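Local atomic coordinates of probable aquaporin AqpM (PDB entry 3NE2), a protein that probably forms a membrane channel through which water moves in either direction, driven by osmosis. Residues 17-22 against 198-203. Numbering follows the deposited sequence.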
ATOM      1  N   PHE C  17       7.530 -20.773   7.640  1.00 98.00           N
ATOM      2  CA  PHE C  17       8.844 -20.219   7.893  1.00 99.02           C
ATOM      3  C   PHE C  17       8.933 -18.770   7.417  1.00 95.71           C
ATOM      4  O   PHE C  17       9.353 -17.902   8.153  1.00 96.05           O
ATOM      5  CB  PHE C  17       9.912 -21.083   7.203  1.00100.35           C
ATOM      6  CG  PHE C  17      11.210 -20.374   6.986  1.00100.77           C
ATOM      7  CD1 PHE C  17      11.457 -19.732   5.785  1.00 98.07           C
ATOM      8  CD2 PHE C  17      12.172 -20.335   7.992  1.00104.25           C
ATOM      9  CE1 PHE C  17      12.640 -19.060   5.588  1.00 99.02           C
ATOM     10  CE2 PHE C  17      13.355 -19.669   7.806  1.00104.85           C
ATOM     11  CZ  PHE C  17      13.594 -19.023   6.609  1.00102.25           C
ATOM     12  N   ILE C  18       8.534 -18.530   6.177  1.00 92.85           N
ATOM     13  CA  ILE C  18       8.552 -17.184   5.602  1.00 90.50           C
ATOM     14  C   ILE C  18       7.541 -16.269   6.296  1.00 90.21           C
ATOM     15  O   ILE C  18       7.836 -15.085   6.542  1.00 89.93           O
ATOM     16  CB  ILE C  18       8.325 -17.211   4.075  1.00 88.12           C
ATOM     17  CG1 ILE C  18       9.649 -17.543   3.393  1.00 89.19           C
ATOM     18  CG2 ILE C  18       7.785 -15.892   3.562  1.00 85.12           C
ATOM     19  CD1 ILE C  18       9.493 -18.373   2.181  1.00 88.96           C
ATOM     20  N   LEU C  19       6.373 -16.815   6.642  1.00 90.87           N
ATOM     21  CA  LEU C  19       5.389 -16.068   7.432  1.00 91.52           C
ATOM     22  C   LEU C  19       6.000 -15.558   8.728  1.00 94.50           C
ATOM     23  O   LEU C  19       5.891 -14.373   9.008  1.00 94.56           O
ATOM     24  CB  LEU C  19       4.158 -16.907   7.795  1.00 92.82           C
ATOM     25  CG  LEU C  19       3.210 -16.283   8.854  1.00 94.37           C
ATOM     26  CD1 LEU C  19       2.663 -14.946   8.344  1.00 92.38           C
ATOM     27  CD2 LEU C  19       2.058 -17.220   9.250  1.00 95.12           C
ATOM     28  N   VAL C  20       6.649 -16.428   9.514  1.00 97.72           N
ATOM     29  CA  VAL C  20       7.247 -15.977  10.801  1.00101.16           C
ATOM     30  C   VAL C  20       8.635 -15.276  10.701  1.00100.99           C
ATOM     31  O   VAL C  20       9.058 -14.589  11.644  1.00103.62           O
ATOM     32  CB  VAL C  20       7.354 -17.101  11.836  1.00105.53           C
ATOM     33  CG1 VAL C  20       5.961 -17.689  12.110  1.00106.45           C
ATOM     34  CG2 VAL C  20       8.336 -18.159  11.360  1.00106.55           C
ATOM     35  N   PHE C  21       9.341 -15.422   9.577  1.00 98.60           N
ATOM     36  CA  PHE C  21      10.641 -14.783   9.455  1.00 98.43           C
ATOM     37  C   PHE C  21      10.374 -13.325   9.251  1.00 96.27           C
ATOM     38  O   PHE C  21      10.823 -12.500  10.025  1.00 97.68           O
ATOM     39  CB  PHE C  21      11.464 -15.357   8.301  1.00 97.30           C
ATOM     40  CG  PHE C  21      12.830 -14.786   8.217  1.00 97.98           C
ATOM     41  CD1 PHE C  21      13.042 -13.551   7.631  1.00 95.64           C
ATOM     42  CD2 PHE C  21      13.915 -15.463   8.761  1.00101.84           C
ATOM     43  CE1 PHE C  21      14.322 -12.988   7.571  1.00 97.31           C
ATOM     44  CE2 PHE C  21      15.211 -14.908   8.707  1.00103.06           C
ATOM     45  CZ  PHE C  21      15.411 -13.660   8.116  1.00100.55           C
ATOM     46  N   PHE C  22       9.572 -13.033   8.235  1.00 93.20           N
ATOM     47  CA  PHE C  22       9.394 -11.670   7.754  1.00 91.42           C
ATOM     48  C   PHE C  22       8.285 -10.929   8.493  1.00 91.97           C
ATOM     49  O   PHE C  22       8.415  -9.740   8.784  1.00 92.25           O
ATOM     50  CB  PHE C  22       9.069 -11.685   6.261  1.00 88.85           C
ATOM     51  CG  PHE C  22      10.248 -12.045   5.378  1.00 88.64           C
ATOM     52  CD1 PHE C  22      11.002 -11.063   4.757  1.00 88.14           C
ATOM     53  CD2 PHE C  22      10.587 -13.362   5.163  1.00 88.90           C
ATOM     54  CE1 PHE C  22      12.065 -11.394   3.946  1.00 88.25           C
ATOM     55  CE2 PHE C  22      11.660 -13.679   4.365  1.00 89.45           C
ATOM     56  CZ  PHE C  22      12.393 -12.686   3.754  1.00 88.72           C
ATOM     57  N   SER C 198      -2.207 -11.764  16.105  1.00118.93           N
ATOM     58  CA  SER C 198      -1.593 -13.038  15.735  1.00117.12           C
ATOM     59  C   SER C 198      -2.427 -13.752  14.687  1.00114.23           C
ATOM     60  O   SER C 198      -1.917 -14.084  13.610  1.00110.11           O
ATOM     61  CB  SER C 198      -1.437 -13.950  16.956  1.00122.62           C
ATOM     62  OG  SER C 198      -1.052 -15.266  16.583  1.00121.29           O
ATOM     63  N   LEU C 199      -3.701 -14.000  15.016  1.00117.03           N
ATOM     64  CA  LEU C 199      -4.658 -14.700  14.120  1.00114.84           C
ATOM     65  C   LEU C 199      -4.234 -16.165  13.807  1.00113.85           C
ATOM     66  O   LEU C 199      -4.800 -16.838  12.912  1.00111.41           O
ATOM     67  CB  LEU C 199      -4.859 -13.927  12.786  1.00109.86           C
ATOM     68  CG  LEU C 199      -5.371 -12.468  12.741  1.00110.09           C
ATOM     69  CD1 LEU C 199      -4.285 -11.482  13.082  1.00109.76           C
ATOM     70  CD2 LEU C 199      -5.918 -12.080  11.373  1.00106.08           C
ATOM     71  N   ASN C 200      -3.248 -16.657  14.561  1.00116.04           N
ATOM     72  CA  ASN C 200      -2.462 -17.811  14.129  1.00114.52           C
ATOM     73  C   ASN C 200      -1.595 -18.398  15.280  1.00118.97           C
ATOM     74  O   ASN C 200      -0.634 -17.773  15.726  1.00119.67           O
ATOM     75  CB  ASN C 200      -1.581 -17.371  12.952  1.00108.93           C
ATOM     76  CG  ASN C 200      -0.779 -18.495  12.377  1.00107.74           C
ATOM     77  OD1 ASN C 200      -0.437 -19.458  13.062  1.00111.57           O
ATOM     78  ND2 ASN C 200      -0.447 -18.373  11.107  1.00104.00           N
ATOM     79  N   PRO C 201      -1.944 -19.592  15.765  1.00122.42           N
ATOM     80  CA  PRO C 201      -1.177 -20.331  16.757  1.00127.21           C
ATOM     81  C   PRO C 201       0.272 -20.627  16.378  1.00125.27           C
ATOM     82  O   PRO C 201       1.134 -20.557  17.252  1.00129.06           O
ATOM     83  CB  PRO C 201      -1.945 -21.639  16.883  1.00130.21           C
ATOM     84  CG  PRO C 201      -3.327 -21.277  16.574  1.00129.53           C
ATOM     85  CD  PRO C 201      -3.260 -20.199  15.536  1.00123.43           C
ATOM     86  N   ALA C 202       0.544 -20.987  15.120  1.00120.30           N
ATOM     87  CA  ALA C 202       1.925 -21.257  14.691  1.00118.73           C
ATOM     88  C   ALA C 202       2.765 -19.976  14.678  1.00116.85           C
ATOM     89  O   ALA C 202       3.956 -19.989  15.068  1.00118.66           O
ATOM     90  CB  ALA C 202       1.956 -21.916  13.339  1.00114.32           C
ATOM     91  N   ARG C 203       2.138 -18.864  14.284  1.00113.87           N
ATOM     92  CA  ARG C 203       2.811 -17.552  14.228  1.00111.98           C
ATOM     93  C   ARG C 203       3.139 -16.987  15.620  1.00116.43           C
ATOM     94  O   ARG C 203       4.110 -16.266  15.780  1.00115.96           O
ATOM     95  CB  ARG C 203       1.944 -16.583  13.428  1.00108.38           C
ATOM     96  CG  ARG C 203       2.400 -15.132  13.426  1.00107.77           C
ATOM     97  CD  ARG C 203       1.639 -14.309  14.475  1.00112.08           C
ATOM     98  NE  ARG C 203       1.977 -12.883  14.430  1.00111.71           N
ATOM     99  CZ  ARG C 203       2.920 -12.285  15.167  1.00113.23           C
ATOM    100  NH1 ARG C 203       3.678 -12.966  16.033  1.00115.51           N
ATOM    101  NH2 ARG C 203       3.115 -10.980  15.023  1.00112.22           N
TER
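Val20 on helix 5-34 and Arg203 in the first turn of helix 201-213 bring their backbones together, CA to CA 5.8 Å, without a hydrogen bond between the two segments. From helix 5-34, Leu19 and Val20 supply the touching methyls. Leu19 is stretched out, CG opposite the backbone N (chi1 168°) and CD2 roughly anti to CA, so that the CD2 methyl reaches the amide of Asn200, 3.3 Å from ND2. The same methyl also lies 4.2 Å from CB of Arg203. Val20 sets CG1 against the helix backbone, 3.8 Å from CA of Arg203.

Asn200 belongs to the second Asn-Pro-Ala motif and is the N-cap of helix 201-213. Its OD1 accepts from N of Arg203 at 2.9 Å, the donor well above the carbonyl plane, and more weakly from N of Ala202. With ND2 bonded to O of Ile82, both ends of the amide are held, which probably fixes its rotation. Arg203 leads its guanidinium away from Leu19 and Val20, and NH1 bonds O of Gly134.

The contact is buried near the centre of the chain, joining a membrane-spanning helix to the second pore-forming loop. Around it, Phe63 and Ile67 of helix 53-78 touch Leu19, Ala112 of helix 101-123 packs on Val20, and Asn83 and Pro84 of the first motif meet Asn200, at the junction of the two half-membrane helices typical of aquaporins.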